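Local coordinates for serine-rich secreted cell wall anchored (LPXTG-motif ) protein (Lactobacillus reuteri ATCC 53608, PDB 5NXK), which probably acts as a cell-surface adhesin through a beta-solenoid binding region, mediating attachment of this gut bacterium to its host, at residues 133-138 with 145-150; 63-66 with 71-74. All coordinates share one frame; numbering follows the deposited sequence.

Contact 1 of 2, residues 133-138 with 145-150; sequences NSVKSY and CGTEAF
Val135 meets Thr147 through its backbone: the Thr147 hydroxyl donates to Val135 O at 2.6 Å (OG1 to O), lying in the carbonyl plane on a lone pair. Thr147 suits the place because its two branches do different work. With OG1 between its own backbone N and carbonyl carbon (chi1 64°), the hydroxyl turns to Val135 while CG2, anti to the carbonyl carbon, points to the Tyr138 ring. At Lys136 the carbonyl takes the amide of Thr147, with N and O 3.0 Å apart and the donor above the carbonyl plane. Ser137 then begins the beta hairpin formed by strands 137-140 and 143-146, which leaves the solenoid wall just after strand 129-134. Ser137 and Gly146 make a non-hydrogen-bonded antiparallel pair, with CA atoms 4.3 Å apart; both are exposed, and a small polar serine suits a solvent-facing position. Tyr138 and Cys145 are the neighbouring hydrogen-bonded pair: Cys145 N reaches Tyr138 O at 2.8 Å, and Tyr138 N donates in return to Cys145 O (3.0 Å). On the buried face, Cys145 CB lies over the Tyr138 ring, 4.0 Å from its centroid, and SG sits obliquely, 3.5 Å from CE1. Thr147 CG2 touches CD2 of that ring, while the phenol OH hydrogen-bonds to Asn53.

Contact 2 of 2, residues 63-66 with 71-74; sequences LNNR and KIDL
A turn of the beta-solenoid is closed here, where the chain leaves strand 61-63, rounds a corner and enters strand 71-77, so that residues on both sides of the bend pack inside the coil. Ile72 is the shared partner. Its CG2 branch, anti to the backbone N while CG1 lies beside that N (chi1 -70°), meets both methyls of Leu63: CD2 at 3.9 Å and CD1 at 4.0 Å from CG2. The other branch of Ile72 runs to Asn65, whose ND2 lies 3.4 Å from Ile72 CD1 and as near to CG1. Of the two arms that branching at the beta carbon provides, CG2 thus serves Leu63 alone, while CG1-CD1 meets Asn65 and its CD1 also brushes Leu63. In a solenoid such inward residues also pack against the preceding and following coils, and Ile36 on strand 34-36 and Asp98 on strand 97-102 touch both Leu63 and Ile72. Asn65 is buried, and its amide group can pack against a hydrocarbon branch because ND2 has a polar partner in Gly39 O, a backbone carbonyl of another coil. Farther along the strand, Leu74 reaches Leu63 more loosely, methyl to methyl, with CD2 of each 4.4 Å apart. Lys71 and Asp73 point away.

Contact 2 closes before contact 1 opens along the chain, and the two do not touch: their centres are 25 Å apart and their nearest atoms about 14 Å. They illustrate two ways in which the chain links one wall strand to the next. Residues 63-66 and 71-74 lie on the two sides of a corner and turn Leu63, Asn65, Ile72 and Leu74 inward, whereas contact 1 runs from the end of wall strand 129-134 into the hairpin 137-140/143-146, a two-stranded antiparallel sheet of its own, and on into the chain after it. Strand 129-134 shares a parallel sheet with strand 79-83, which follows soon after contact 2 and carries Tyr82, a ring neighbour of Tyr138.

Contact 1 of 2, residues 133-138 with 145-150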
ATOM      1  N   ASN A 133       2.203  -3.557  -9.278  1.00 27.00           N
ATOM      2  CA  ASN A 133       3.522  -3.852  -9.819  1.00 27.99           C
ATOM      3  C   ASN A 133       4.537  -2.768  -9.480  1.00 29.11           C
ATOM      4  O   ASN A 133       4.407  -1.631  -9.915  1.00 28.99           O
ATOM      5  CB  ASN A 133       3.439  -4.038 -11.337  1.00 28.56           C
ATOM      6  CG  ASN A 133       2.498  -5.166 -11.731  1.00 32.33           C
ATOM      7  OD1 ASN A 133       2.870  -6.345 -11.715  1.00 34.84           O
ATOM      8  ND2 ASN A 133       1.255  -4.810 -12.046  1.00 26.36           N
ATOM      9  N   SER A 134       5.520  -3.106  -8.663  1.00 29.13           N
ATOM     10  CA  SER A 134       6.613  -2.184  -8.391  1.00 30.56           C
ATOM     11  C   SER A 134       7.718  -2.443  -9.416  1.00 29.54           C
ATOM     12  O   SER A 134       8.377  -3.474  -9.381  1.00 29.57           O
ATOM     13  CB  SER A 134       7.125  -2.340  -6.960  1.00 31.46           C
ATOM     14  OG  SER A 134       8.189  -1.442  -6.701  1.00 33.05           O
ATOM     15  N   VAL A 135       7.898  -1.491 -10.326  1.00 30.06           N
ATOM     16  CA  VAL A 135       8.787  -1.630 -11.477  1.00 31.53           C
ATOM     17  C   VAL A 135       9.727  -0.430 -11.605  1.00 33.94           C
ATOM     18  O   VAL A 135       9.445   0.650 -11.080  1.00 33.44           O
ATOM     19  CB  VAL A 135       7.992  -1.763 -12.786  1.00 31.66           C
ATOM     20  CG1 VAL A 135       7.168  -3.034 -12.778  1.00 31.62           C
ATOM     21  CG2 VAL A 135       7.104  -0.545 -12.986  1.00 30.61           C
ATOM     22  N   LYS A 136      10.842  -0.624 -12.306  1.00 33.93           N
ATOM     23  CA  LYS A 136      11.834   0.435 -12.474  1.00 36.07           C
ATOM     24  C   LYS A 136      11.448   1.345 -13.626  1.00 34.16           C
ATOM     25  O   LYS A 136      11.895   2.489 -13.727  1.00 32.40           O
ATOM     26  CB  LYS A 136      13.223  -0.159 -12.724  1.00 38.02           C
ATOM     27  CG  LYS A 136      13.846  -0.814 -11.512  1.00 38.75           C
ATOM     28  CD  LYS A 136      15.293  -1.185 -11.783  1.00 49.42           C
ATOM     29  CE  LYS A 136      16.020  -1.521 -10.492  1.00 60.66           C
ATOM     30  NZ  LYS A 136      15.672  -2.889 -10.027  1.00 64.15           N
ATOM     31  N   SER A 137      10.592   0.823 -14.489  1.00 32.76           N
ATOM     32  CA  SER A 137      10.057   1.603 -15.580  1.00 38.51           C
ATOM     33  C   SER A 137       8.820   0.925 -16.136  1.00 36.44           C
ATOM     34  O   SER A 137       8.560  -0.238 -15.851  1.00 33.48           O
ATOM     35  CB  SER A 137      11.114   1.786 -16.680  1.00 38.73           C
ATOM     36  OG  SER A 137      11.413   0.554 -17.308  1.00 40.34           O
ATOM     37  N   TYR A 138       8.045   1.664 -16.913  1.00 38.26           N
ATOM     38  CA  TYR A 138       6.896   1.079 -17.592  1.00 35.12           C
ATOM     39  C   TYR A 138       6.707   1.724 -18.947  1.00 38.40           C
ATOM     40  O   TYR A 138       7.288   2.760 -19.231  1.00 37.97           O
ATOM     41  CB  TYR A 138       5.622   1.236 -16.767  1.00 37.67           C
ATOM     42  CG  TYR A 138       5.281   2.659 -16.369  1.00 36.01           C
ATOM     43  CD1 TYR A 138       4.615   3.517 -17.247  1.00 35.06           C
ATOM     44  CD2 TYR A 138       5.589   3.131 -15.099  1.00 35.97           C
ATOM     45  CE1 TYR A 138       4.291   4.811 -16.877  1.00 38.73           C
ATOM     46  CE2 TYR A 138       5.265   4.424 -14.714  1.00 35.89           C
ATOM     47  CZ  TYR A 138       4.614   5.258 -15.602  1.00 39.74           C
ATOM     48  OH  TYR A 138       4.294   6.540 -15.218  1.00 35.67           O
ATOM     49  N   CYS A 145       8.634   5.258 -19.303  1.00 43.29           N
ATOM     50  CA  CYS A 145       8.841   6.153 -18.171  1.00 39.86           C
ATOM     51  C   CYS A 145       9.632   5.464 -17.072  1.00 36.00           C
ATOM     52  O   CYS A 145       9.303   4.341 -16.680  1.00 34.50           O
ATOM     53  CB  CYS A 145       7.493   6.641 -17.620  1.00 40.39           C
ATOM     54  SG  CYS A 145       6.201   6.901 -18.881  1.00 74.39           S
ATOM     55  N   GLY A 146      10.688   6.121 -16.599  1.00 35.28           N
ATOM     56  CA  GLY A 146      11.430   5.635 -15.448  1.00 33.95           C
ATOM     57  C   GLY A 146      10.695   6.013 -14.170  1.00 35.60           C
ATOM     58  O   GLY A 146      10.091   7.079 -14.100  1.00 40.47           O
ATOM     59  N   THR A 147      10.731   5.146 -13.162  1.00 32.37           N
ATOM     60  CA  THR A 147      10.060   5.437 -11.902  1.00 29.55           C
ATOM     61  C   THR A 147      11.073   5.873 -10.856  1.00 36.18           C
ATOM     62  O   THR A 147      12.274   5.627 -11.001  1.00 32.96           O
ATOM     63  CB  THR A 147       9.292   4.209 -11.349  1.00 33.32           C
ATOM     64  OG1 THR A 147      10.227   3.166 -11.041  1.00 35.49           O
ATOM     65  CG2 THR A 147       8.252   3.686 -12.353  1.00 27.73           C
ATOM     66  N   GLU A 148      10.590   6.528  -9.806  1.00 30.94           N
ATOM     67  CA  GLU A 148      11.408   6.744  -8.623  1.00 35.41           C
ATOM     68  C   GLU A 148      10.752   6.024  -7.454  1.00 35.37           C
ATOM     69  O   GLU A 148       9.537   5.814  -7.434  1.00 31.45           O
ATOM     70  CB  GLU A 148      11.568   8.233  -8.294  1.00 40.06           C
ATOM     71  CG  GLU A 148      12.233   9.071  -9.367  1.00 53.90           C
ATOM     72  CD  GLU A 148      12.167  10.558  -9.044  1.00 64.52           C
ATOM     73  OE1 GLU A 148      13.033  11.040  -8.281  1.00 70.27           O
ATOM     74  OE2 GLU A 148      11.241  11.239  -9.539  1.00 65.26           O
ATOM     75  N   ALA A 149      11.548   5.688  -6.454  1.00 33.43           N
ATOM     76  CA  ALA A 149      11.020   4.944  -5.329  1.00 33.39           C
ATOM     77  C   ALA A 149      11.317   5.718  -4.070  1.00 35.60           C
ATOM     78  O   ALA A 149      12.405   6.292  -3.939  1.00 32.38           O
ATOM     79  CB  ALA A 149      11.631   3.556  -5.264  1.00 34.81           C
ATOM     80  N   PHE A 150      10.351   5.748  -3.153  1.00 31.91           N
ATOM     81  CA  PHE A 150      10.575   6.359  -1.856  1.00 24.42           C
ATOM     82  C   PHE A 150      11.550   5.529  -1.043  1.00 26.01           C
ATOM     83  O   PHE A 150      11.439   4.310  -0.980  1.00 27.10           O
ATOM     84  CB  PHE A 150       9.262   6.518  -1.084  1.00 28.81           C
ATOM     85  CG  PHE A 150       9.454   7.052   0.303  1.00 30.00           C
ATOM     86  CD1 PHE A 150       9.802   8.377   0.500  1.00 33.66           C
ATOM     87  CD2 PHE A 150       9.318   6.223   1.411  1.00 27.08           C
ATOM     88  CE1 PHE A 150      10.001   8.873   1.783  1.00 34.66           C
ATOM     89  CE2 PHE A 150       9.506   6.713   2.696  1.00 31.27           C
ATOM     90  CZ  PHE A 150       9.852   8.042   2.881  1.00 30.40           C
TER

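Contact 2 of 2, residues 63-66 with 71-74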
ATOM      1  N   LEU A  63      -3.755  13.899  -1.662  1.00 28.92           N
ATOM      2  CA  LEU A  63      -4.731  14.200  -0.616  1.00 26.64           C
ATOM      3  C   LEU A  63      -4.007  15.093   0.375  1.00 27.16           C
ATOM      4  O   LEU A  63      -2.940  14.729   0.875  1.00 27.49           O
ATOM      5  CB  LEU A  63      -5.237  12.922   0.057  1.00 29.14           C
ATOM      6  CG  LEU A  63      -5.717  11.802  -0.884  1.00 31.21           C
ATOM      7  CD1 LEU A  63      -6.267  10.606  -0.099  1.00 32.27           C
ATOM      8  CD2 LEU A  63      -6.746  12.307  -1.886  1.00 29.99           C
ATOM      9  N   ASN A  64      -4.540  16.279   0.635  1.00 27.77           N
ATOM     10  CA  ASN A  64      -3.784  17.242   1.427  1.00 27.52           C
ATOM     11  C   ASN A  64      -4.642  18.176   2.281  1.00 32.24           C
ATOM     12  O   ASN A  64      -4.351  19.369   2.371  1.00 32.62           O
ATOM     13  CB  ASN A  64      -2.879  18.056   0.492  1.00 29.74           C
ATOM     14  CG  ASN A  64      -1.612  18.547   1.176  1.00 38.14           C
ATOM     15  OD1 ASN A  64      -1.393  18.313   2.367  1.00 36.70           O
ATOM     16  ND2 ASN A  64      -0.753  19.209   0.410  1.00 44.58           N
ATOM     17  N   ASN A  65      -5.695  17.643   2.900  1.00 29.95           N
ATOM     18  CA  ASN A  65      -6.477  18.437   3.848  1.00 29.83           C
ATOM     19  C   ASN A  65      -5.580  18.944   4.960  1.00 32.04           C
ATOM     20  O   ASN A  65      -4.707  18.224   5.452  1.00 30.31           O
ATOM     21  CB  ASN A  65      -7.638  17.623   4.419  1.00 24.67           C
ATOM     22  CG  ASN A  65      -8.827  17.587   3.485  1.00 28.98           C
ATOM     23  OD1 ASN A  65      -8.998  18.484   2.663  1.00 32.66           O
ATOM     24  ND2 ASN A  65      -9.660  16.559   3.607  1.00 27.44           N
ATOM     25  N   ARG A  66      -5.807  20.184   5.376  1.00 32.44           N
ATOM     26  CA  ARG A  66      -4.967  20.776   6.405  1.00 39.27           C
ATOM     27  C   ARG A  66      -5.587  20.551   7.778  1.00 38.02           C
ATOM     28  O   ARG A  66      -4.874  20.462   8.787  1.00 33.92           O
ATOM     29  CB  ARG A  66      -4.756  22.262   6.111  1.00 55.46           C
ATOM     30  CG  ARG A  66      -3.759  22.974   7.009  1.00 74.10           C
ATOM     31  CD  ARG A  66      -4.013  24.455   7.029  1.00 86.58           C
ATOM     32  NE  ARG A  66      -3.768  25.058   8.346  1.00 92.65           N
ATOM     33  CZ  ARG A  66      -4.619  25.044   9.370  1.00 96.30           C
ATOM     34  NH1 ARG A  66      -5.747  24.377   9.255  1.00 98.57           N
ATOM     35  NH2 ARG A  66      -4.284  25.592  10.541  1.00 94.40           N
ATOM     36  N   LYS A  71     -12.086  14.200   6.500  1.00 32.52           N
ATOM     37  CA  LYS A  71     -11.822  12.828   6.066  1.00 35.22           C
ATOM     38  C   LYS A  71     -11.991  12.675   4.557  1.00 34.31           C
ATOM     39  O   LYS A  71     -13.027  13.048   4.007  1.00 30.74           O
ATOM     40  CB  LYS A  71     -12.767  11.875   6.803  1.00 38.86           C
ATOM     41  CG  LYS A  71     -12.830  10.453   6.274  1.00 48.79           C
ATOM     42  CD  LYS A  71     -13.696   9.600   7.207  1.00 52.71           C
ATOM     43  CE  LYS A  71     -14.062   8.254   6.600  1.00 54.19           C
ATOM     44  NZ  LYS A  71     -12.878   7.492   6.143  1.00 57.66           N
ATOM     45  N   ILE A  72     -10.981  12.122   3.883  1.00 29.86           N
ATOM     46  CA  ILE A  72     -11.137  11.803   2.456  1.00 25.27           C
ATOM     47  C   ILE A  72     -11.194  10.312   2.220  1.00 32.80           C
ATOM     48  O   ILE A  72     -10.290   9.577   2.615  1.00 29.73           O
ATOM     49  CB  ILE A  72      -9.999  12.374   1.587  1.00 29.05           C
ATOM     50  CG1 ILE A  72     -10.088  13.895   1.497  1.00 29.00           C
ATOM     51  CG2 ILE A  72     -10.067  11.823   0.161  1.00 31.82           C
ATOM     52  CD1 ILE A  72      -8.807  14.521   0.984  1.00 27.86           C
ATOM     53  N   ASP A  73     -12.265   9.876   1.581  1.00 28.32           N
ATOM     54  CA  ASP A  73     -12.400   8.500   1.152  1.00 30.55           C
ATOM     55  C   ASP A  73     -12.338   8.489  -0.382  1.00 31.00           C
ATOM     56  O   ASP A  73     -13.201   9.072  -1.039  1.00 32.86           O
ATOM     57  CB  ASP A  73     -13.708   7.905   1.668  1.00 38.61           C
ATOM     58  CG  ASP A  73     -13.659   6.393   1.764  1.00 62.65           C
ATOM     59  OD1 ASP A  73     -13.702   5.722   0.708  1.00 74.92           O
ATOM     60  OD2 ASP A  73     -13.583   5.873   2.901  1.00 63.85           O
ATOM     61  N   LEU A  74     -11.280   7.903  -0.943  1.00 27.43           N
ATOM     62  CA  LEU A  74     -11.077   7.862  -2.398  1.00 25.45           C
ATOM     63  C   LEU A  74     -11.119   6.426  -2.876  1.00 32.13           C
ATOM     64  O   LEU A  74     -10.332   5.607  -2.417  1.00 29.17           O
ATOM     65  CB  LEU A  74      -9.741   8.501  -2.786  1.00 28.90           C
ATOM     66  CG  LEU A  74      -9.317   8.377  -4.257  1.00 30.58           C
ATOM     67  CD1 LEU A  74     -10.304   9.078  -5.194  1.00 29.47           C
ATOM     68  CD2 LEU A  74      -7.919   8.936  -4.447  1.00 31.76           C
TER